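Local coordinates for obscurin (Homo sapiens, PDB 4C4K), which is a giant muscle protein with RhoGEF and kinase names, whose first immunoglobulin domain binds a chain of another protein, at residues Ala22-Gln27 / Ala88-Gln93; Cys26-Asn31 / Tyr75-Arg80. One frame throughout, in Å; residues are numbered along the deposited sequence.

Contact 1: residues Ala22-Gln27 / Ala88-Gln93; sequences ATLSCQ and AAVGLQ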
ATOM      1  N   ALA A  22       4.211  14.718  12.291  1.00 26.50           N
ATOM      2  CA  ALA A  22       3.468  13.536  11.923  1.00 24.90           C
ATOM      3  C   ALA A  22       4.367  12.314  12.042  1.00 27.81           C
ATOM      4  O   ALA A  22       5.571  12.427  11.918  1.00 25.70           O
ATOM      5  CB  ALA A  22       2.940  13.662  10.494  1.00 26.18           C
ATOM      6  N   THR A  23       3.773  11.150  12.267  1.00 25.22           N
ATOM      7  CA  THR A  23       4.497   9.890  12.276  1.00 23.75           C
ATOM      8  C   THR A  23       3.693   8.894  11.494  1.00 28.77           C
ATOM      9  O   THR A  23       2.465   8.846  11.598  1.00 26.78           O
ATOM     10  CB  THR A  23       5.020   9.459  13.665  1.00 26.51           C
ATOM     11  OG1 THR A  23       5.928   8.383  13.487  1.00 29.86           O
ATOM     12  CG2 THR A  23       3.927   9.034  14.605  1.00 22.28           C
ATOM     13  N   LEU A  24       4.398   8.159  10.643  1.00 26.76           N
ATOM     14  CA  LEU A  24       3.885   7.154   9.728  1.00 27.98           C
ATOM     15  C   LEU A  24       4.547   5.850  10.119  1.00 32.01           C
ATOM     16  O   LEU A  24       5.766   5.802  10.285  1.00 30.88           O
ATOM     17  CB  LEU A  24       4.271   7.548   8.275  1.00 28.79           C
ATOM     18  CG  LEU A  24       3.350   8.572   7.513  1.00 33.54           C
ATOM     19  CD1 LEU A  24       3.181   9.904   8.245  1.00 33.95           C
ATOM     20  CD2 LEU A  24       3.870   8.839   6.131  1.00 32.25           C
ATOM     21  N   SER A  25       3.753   4.798  10.317  1.00 29.81           N
ATOM     22  CA  SER A  25       4.309   3.503  10.707  1.00 30.37           C
ATOM     23  C   SER A  25       3.540   2.328  10.137  1.00 34.77           C
ATOM     24  O   SER A  25       2.358   2.450   9.781  1.00 32.54           O
ATOM     25  CB  SER A  25       4.367   3.376  12.232  1.00 33.05           C
ATOM     26  OG  SER A  25       3.051   3.295  12.742  1.00 36.97           O
ATOM     27  N   CYS A  26       4.227   1.188  10.061  1.00 47.54           N
ATOM     28  CA  CYS A  26       3.654  -0.095   9.665  1.00 48.84           C
ATOM     29  C   CYS A  26       4.498  -1.261  10.130  1.00 46.36           C
ATOM     30  O   CYS A  26       5.679  -1.111  10.425  1.00 45.68           O
ATOM     31  CB  CYS A  26       3.382  -0.162   8.171  1.00 49.71           C
ATOM     32  SG  CYS A  26       4.808   0.258   7.170  1.00 54.16           S
ATOM     33  N   GLN A  27       3.876  -2.423  10.188  1.00 39.43           N
ATOM     34  CA  GLN A  27       4.483  -3.654  10.619  1.00 38.36           C
ATOM     35  C   GLN A  27       4.660  -4.528   9.402  1.00 37.51           C
ATOM     36  O   GLN A  27       3.690  -4.802   8.686  1.00 34.93           O
ATOM     37  CB  GLN A  27       3.590  -4.325  11.657  1.00 41.77           C
ATOM     38  CG  GLN A  27       4.313  -5.441  12.384  1.00 55.77           C
ATOM     39  CD  GLN A  27       3.561  -5.924  13.586  1.00 70.30           C
ATOM     40  OE1 GLN A  27       2.357  -5.697  13.740  1.00 61.29           O
ATOM     41  NE2 GLN A  27       4.270  -6.601  14.464  1.00 67.58           N
ATOM     42  N   ALA A  88       2.369  -0.374   0.075  1.00 25.25           N
ATOM     43  CA  ALA A  88       1.171   0.115   0.767  1.00 25.91           C
ATOM     44  C   ALA A  88       1.331   1.603   0.920  1.00 31.56           C
ATOM     45  O   ALA A  88       2.396   2.064   1.305  1.00 30.85           O
ATOM     46  CB  ALA A  88       1.006  -0.546   2.139  1.00 27.38           C
ATOM     47  N   ALA A  89       0.289   2.366   0.591  1.00 28.74           N
ATOM     48  CA  ALA A  89       0.369   3.810   0.648  1.00 27.89           C
ATOM     49  C   ALA A  89      -0.494   4.366   1.756  1.00 29.10           C
ATOM     50  O   ALA A  89      -1.375   3.683   2.271  1.00 26.98           O
ATOM     51  CB  ALA A  89      -0.027   4.408  -0.698  1.00 29.03           C
ATOM     52  N   VAL A  90      -0.201   5.588   2.151  1.00 25.32           N
ATOM     53  CA  VAL A  90      -0.945   6.317   3.188  1.00 27.30           C
ATOM     54  C   VAL A  90      -0.869   7.800   2.819  1.00 32.93           C
ATOM     55  O   VAL A  90       0.156   8.259   2.298  1.00 31.87           O
ATOM     56  CB  VAL A  90      -0.399   6.005   4.624  1.00 32.36           C
ATOM     57  CG1 VAL A  90       1.014   6.573   4.842  1.00 32.39           C
ATOM     58  CG2 VAL A  90      -1.370   6.481   5.720  1.00 33.56           C
ATOM     59  N   GLY A  91      -1.962   8.511   3.054  1.00 32.18           N
ATOM     60  CA  GLY A  91      -2.082   9.939   2.787  1.00 32.29           C
ATOM     61  C   GLY A  91      -1.820  10.762   4.031  1.00 37.21           C
ATOM     62  O   GLY A  91      -2.063  10.319   5.162  1.00 35.44           O
ATOM     63  N   LEU A  92      -1.288  11.953   3.818  1.00 35.68           N
ATOM     64  CA  LEU A  92      -1.020  12.937   4.859  1.00 37.38           C
ATOM     65  C   LEU A  92      -1.520  14.255   4.322  1.00 42.98           C
ATOM     66  O   LEU A  92      -1.177  14.638   3.198  1.00 40.95           O
ATOM     67  CB  LEU A  92       0.492  13.026   5.209  1.00 37.08           C
ATOM     68  CG  LEU A  92       0.870  14.069   6.308  1.00 43.95           C
ATOM     69  CD1 LEU A  92       0.448  13.598   7.687  1.00 44.67           C
ATOM     70  CD2 LEU A  92       2.360  14.342   6.328  1.00 46.15           C
ATOM     71  N   GLN A  93      -2.389  14.903   5.085  1.00 43.17           N
ATOM     72  CA  GLN A  93      -2.897  16.226   4.747  1.00 46.30           C
ATOM     73  C   GLN A  93      -2.495  17.153   5.862  1.00 51.26           C
ATOM     74  O   GLN A  93      -2.834  16.918   7.019  1.00 52.72           O
ATOM     75  CB  GLN A  93      -4.424  16.233   4.535  1.00 49.01           C
ATOM     76  CG  GLN A  93      -5.020  17.614   4.195  1.00 70.81           C
ATOM     77  CD  GLN A  93      -4.539  18.197   2.877  1.00 91.95           C
ATOM     78  OE1 GLN A  93      -5.009  17.826   1.793  1.00 89.64           O
ATOM     79  NE2 GLN A  93      -3.610  19.147   2.945  1.00 77.71           N
TER
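Val90 turns CG1 into the narrow slot between its own backbone N and carbonyl carbon (chi1 68°), which aims this branch at CG and CD2 of Leu24. Leu92, extended with CG trans to its N (chi1 179°), reaches across to Ala22. The two segments belong to the two facing sheets of an I-set immunoglobulin β-sandwich: 22-27 on strand B and 88-92 on strand G, running in opposite directions with no hydrogen bond between them. Their backbones stay well apart, Leu24 CA lying 8.2 Å from Val90 CA, and the two segments meet across this distance through apolar side chains. Leu24 and Val90 cross at a slant, the valine methyl CG1 reaching 4.1 Å from Leu24 CG, the branch point of the leucine. Toward the end where Leu92 lies, Leu67 from a loop touches both Ala22 and Leu92, and Ile64 also packs on Leu92. All four residues that meet are buried. Along the outer edge of strand 84-92, Gly91 N donates to an acidic side chain of the other protein's chain, and Ala88 pairs with a parallel strand of that chain, so the sheet of strand 84-92 runs on into the partner chain. Leu92 and Ala22 meet through one methyl on each side, CD1 of the leucine 3.8 Å from CB of the alanine; in the neighbouring pair Leu24 CD2 lies 3.9 Å from Val90 CG1.

Contact 2: residues Cys26-Asn31 / Tyr75-Arg80; sequences CQIVGN and YVCRAR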
ATOM      1  N   CYS A  26       4.227   1.188  10.061  1.00 47.54           N
ATOM      2  CA  CYS A  26       3.654  -0.095   9.665  1.00 48.84           C
ATOM      3  C   CYS A  26       4.498  -1.261  10.130  1.00 46.36           C
ATOM      4  O   CYS A  26       5.679  -1.111  10.425  1.00 45.68           O
ATOM      5  CB  CYS A  26       3.382  -0.162   8.171  1.00 49.71           C
ATOM      6  SG  CYS A  26       4.808   0.258   7.170  1.00 54.16           S
ATOM      7  N   GLN A  27       3.876  -2.423  10.188  1.00 39.43           N
ATOM      8  CA  GLN A  27       4.483  -3.654  10.619  1.00 38.36           C
ATOM      9  C   GLN A  27       4.660  -4.528   9.402  1.00 37.51           C
ATOM     10  O   GLN A  27       3.690  -4.802   8.686  1.00 34.93           O
ATOM     11  CB  GLN A  27       3.590  -4.325  11.657  1.00 41.77           C
ATOM     12  CG  GLN A  27       4.313  -5.441  12.384  1.00 55.77           C
ATOM     13  CD  GLN A  27       3.561  -5.924  13.586  1.00 70.30           C
ATOM     14  OE1 GLN A  27       2.357  -5.697  13.740  1.00 61.29           O
ATOM     15  NE2 GLN A  27       4.270  -6.601  14.464  1.00 67.58           N
ATOM     16  N   ILE A  28       5.917  -4.902   9.126  1.00 34.29           N
ATOM     17  CA  ILE A  28       6.287  -5.666   7.926  1.00 31.00           C
ATOM     18  C   ILE A  28       7.148  -6.881   8.305  1.00 35.50           C
ATOM     19  O   ILE A  28       8.106  -6.725   9.052  1.00 35.75           O
ATOM     20  CB  ILE A  28       7.068  -4.749   6.921  1.00 32.21           C
ATOM     21  CG1 ILE A  28       6.287  -3.469   6.523  1.00 32.01           C
ATOM     22  CG2 ILE A  28       7.501  -5.538   5.685  1.00 31.20           C
ATOM     23  CD1 ILE A  28       7.151  -2.311   6.003  1.00 32.24           C
ATOM     24  N   VAL A  29       6.877  -8.052   7.696  1.00 32.08           N
ATOM     25  CA  VAL A  29       7.659  -9.280   7.910  1.00 32.67           C
ATOM     26  C   VAL A  29       8.063  -9.860   6.556  1.00 33.06           C
ATOM     27  O   VAL A  29       7.401  -9.585   5.555  1.00 31.86           O
ATOM     28  CB  VAL A  29       6.944 -10.348   8.801  1.00 39.40           C
ATOM     29  CG1 VAL A  29       6.845  -9.897  10.267  1.00 41.76           C
ATOM     30  CG2 VAL A  29       5.576 -10.751   8.235  1.00 38.40           C
ATOM     31  N   GLY A  30       9.132 -10.644   6.550  1.00 27.76           N
ATOM     32  CA  GLY A  30       9.656 -11.296   5.364  1.00 26.99           C
ATOM     33  C   GLY A  30      10.898 -12.076   5.702  1.00 34.55           C
ATOM     34  O   GLY A  30      11.539 -11.799   6.717  1.00 35.47           O
ATOM     35  N   ASN A  31      11.223 -13.081   4.880  1.00 31.43           N
ATOM     36  CA  ASN A  31      12.408 -13.898   5.115  1.00 32.60           C
ATOM     37  C   ASN A  31      13.175 -14.082   3.796  1.00 35.27           C
ATOM     38  O   ASN A  31      12.643 -14.728   2.890  1.00 33.05           O
ATOM     39  CB  ASN A  31      12.031 -15.225   5.797  1.00 36.34           C
ATOM     40  CG  ASN A  31      13.203 -16.079   6.214  1.00 69.05           C
ATOM     41  OD1 ASN A  31      14.330 -15.609   6.402  1.00 65.17           O
ATOM     42  ND2 ASN A  31      12.946 -17.365   6.391  1.00 68.51           N
ATOM     43  N   TYR A  75       2.253   8.923   0.659  1.00 25.38           N
ATOM     44  CA  TYR A  75       3.523   8.284   0.981  1.00 24.86           C
ATOM     45  C   TYR A  75       3.361   6.804   0.691  1.00 29.66           C
ATOM     46  O   TYR A  75       2.391   6.212   1.133  1.00 28.97           O
ATOM     47  CB  TYR A  75       3.911   8.524   2.451  1.00 24.00           C
ATOM     48  CG  TYR A  75       4.302   9.966   2.707  1.00 27.76           C
ATOM     49  CD1 TYR A  75       3.332  10.959   2.837  1.00 30.02           C
ATOM     50  CD2 TYR A  75       5.640  10.340   2.809  1.00 27.91           C
ATOM     51  CE1 TYR A  75       3.685  12.293   3.035  1.00 30.69           C
ATOM     52  CE2 TYR A  75       6.002  11.673   3.015  1.00 29.45           C
ATOM     53  CZ  TYR A  75       5.019  12.644   3.121  1.00 30.10           C
ATOM     54  OH  TYR A  75       5.350  13.964   3.283  1.00 31.30           O
ATOM     55  N   VAL A  76       4.300   6.195  -0.041  1.00 28.30           N
ATOM     56  CA  VAL A  76       4.221   4.766  -0.330  1.00 27.52           C
ATOM     57  C   VAL A  76       5.306   4.077   0.496  1.00 33.79           C
ATOM     58  O   VAL A  76       6.453   4.537   0.507  1.00 35.22           O
ATOM     59  CB  VAL A  76       4.382   4.472  -1.861  1.00 30.87           C
ATOM     60  CG1 VAL A  76       4.362   2.963  -2.144  1.00 29.45           C
ATOM     61  CG2 VAL A  76       3.297   5.185  -2.671  1.00 31.05           C
ATOM     62  N   CYS A  77       4.954   2.992   1.195  1.00 29.84           N
ATOM     63  CA  CYS A  77       5.947   2.202   1.895  1.00 29.26           C
ATOM     64  C   CYS A  77       6.273   1.001   1.026  1.00 30.55           C
ATOM     65  O   CYS A  77       5.357   0.318   0.557  1.00 28.21           O
ATOM     66  CB  CYS A  77       5.464   1.778   3.273  1.00 30.29           C
ATOM     67  SG  CYS A  77       6.738   0.941   4.240  1.00 35.84           S
ATOM     68  N   ARG A  78       7.573   0.775   0.763  1.00 27.85           N
ATOM     69  CA  ARG A  78       8.055  -0.308  -0.090  1.00 27.82           C
ATOM     70  C   ARG A  78       8.946  -1.233   0.729  1.00 32.04           C
ATOM     71  O   ARG A  78       9.882  -0.762   1.366  1.00 30.94           O
ATOM     72  CB  ARG A  78       8.791   0.278  -1.321  1.00 29.19           C
ATOM     73  CG  ARG A  78       9.404  -0.749  -2.285  1.00 44.27           C
ATOM     74  CD  ARG A  78      10.187  -0.051  -3.393  1.00 48.90           C
ATOM     75  NE  ARG A  78      10.818  -1.010  -4.304  1.00 62.70           N
ATOM     76  CZ  ARG A  78      12.126  -1.091  -4.542  1.00 77.70           C
ATOM     77  NH1 ARG A  78      12.971  -0.251  -3.950  1.00 62.27           N
ATOM     78  NH2 ARG A  78      12.600  -2.007  -5.379  1.00 61.85           N
ATOM     79  N   ALA A  79       8.628  -2.539   0.742  1.00 26.29           N
ATOM     80  CA  ALA A  79       9.417  -3.535   1.467  1.00 25.96           C
ATOM     81  C   ALA A  79       9.903  -4.539   0.441  1.00 31.16           C
ATOM     82  O   ALA A  79       9.106  -5.057  -0.337  1.00 29.12           O
ATOM     83  CB  ALA A  79       8.566  -4.227   2.526  1.00 26.29           C
ATOM     84  N   ARG A  80      11.204  -4.779   0.398  1.00 28.96           N
ATOM     85  CA  ARG A  80      11.714  -5.703  -0.586  1.00 29.27           C
ATOM     86  C   ARG A  80      12.773  -6.691  -0.063  1.00 33.18           C
ATOM     87  O   ARG A  80      13.572  -6.346   0.796  1.00 32.94           O
ATOM     88  CB  ARG A  80      12.197  -4.918  -1.820  1.00 32.78           C
ATOM     89  CG  ARG A  80      13.537  -4.211  -1.724  1.00 50.36           C
ATOM     90  CD  ARG A  80      14.382  -4.642  -2.913  1.00 67.59           C
ATOM     91  NE  ARG A  80      15.468  -3.710  -3.227  1.00 76.93           N
ATOM     92  CZ  ARG A  80      16.686  -3.758  -2.692  1.00 90.13           C
ATOM     93  NH1 ARG A  80      16.984  -4.677  -1.780  1.00 72.50           N
ATOM     94  NH2 ARG A  80      17.611  -2.880  -3.056  1.00 81.05           N
TER
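Cys26 and Cys77 face each other with their sulfurs 3.6 Å apart, SG to SG, too far for a disulfide, so the two make a van der Waals contact. Cys26 places SG between its N and its carbonyl carbon (chi1 53°), whereas Cys77 swings SG trans to its N (chi1 -174°), and the two sulfurs converge from opposing strands. Ile28 closes in from the same strand as Cys26: its CD1 reaches 3.7 Å from Cys77 SG, and its other branch, CG2, rests 3.6 Å from Ala79 CB. One isoleucine thus straddles two residues of 75-80, one branch to each. These are strands B and F of the immunoglobulin fold, one from each sheet, and the cysteines occupy the positions that in many Ig domains form the conserved intersheet disulfide. The axes of segments 26-31 and 75-80 run 18° from parallel and approach to 8.5 Å. Phe7 and Val36 add to this buried core, Phe7 touching Cys26 and Ile28, Val36 touching Ile28 and Cys77. Against this close sulfur and methyl packing, the solvent side is looser: Val29 and Arg78 start away from the opposite segment and are partly exposed. Arg78 NE makes a salt bridge to Glu85, and Arg80 lays its CG over one face of the Arg78 guanidinium, 4.3 Å above the plane and displaced toward its rim.

From the N terminus the chain first lays down strand 3-14, then strand 22-31, where both contacts begin and share Cys26 and Gln27. Contact 2 closes the shorter loop: the 43 residues to Tyr75 carry strands 35-40, 43-44, 51-56 and 59-64. Contact 1 closes a longer one that takes in strand 73-80 as well, so contact 2 is largely nested within it, the shared residues overlapping. Both tie the sheet of strand 22-31 to the other, at neighbouring strands 73-80 and 84-92. Probable hydrogen bonds join these two: Cys77 N to Ala88 O, and Tyr75 N to Val90 O, each 2.7 Å.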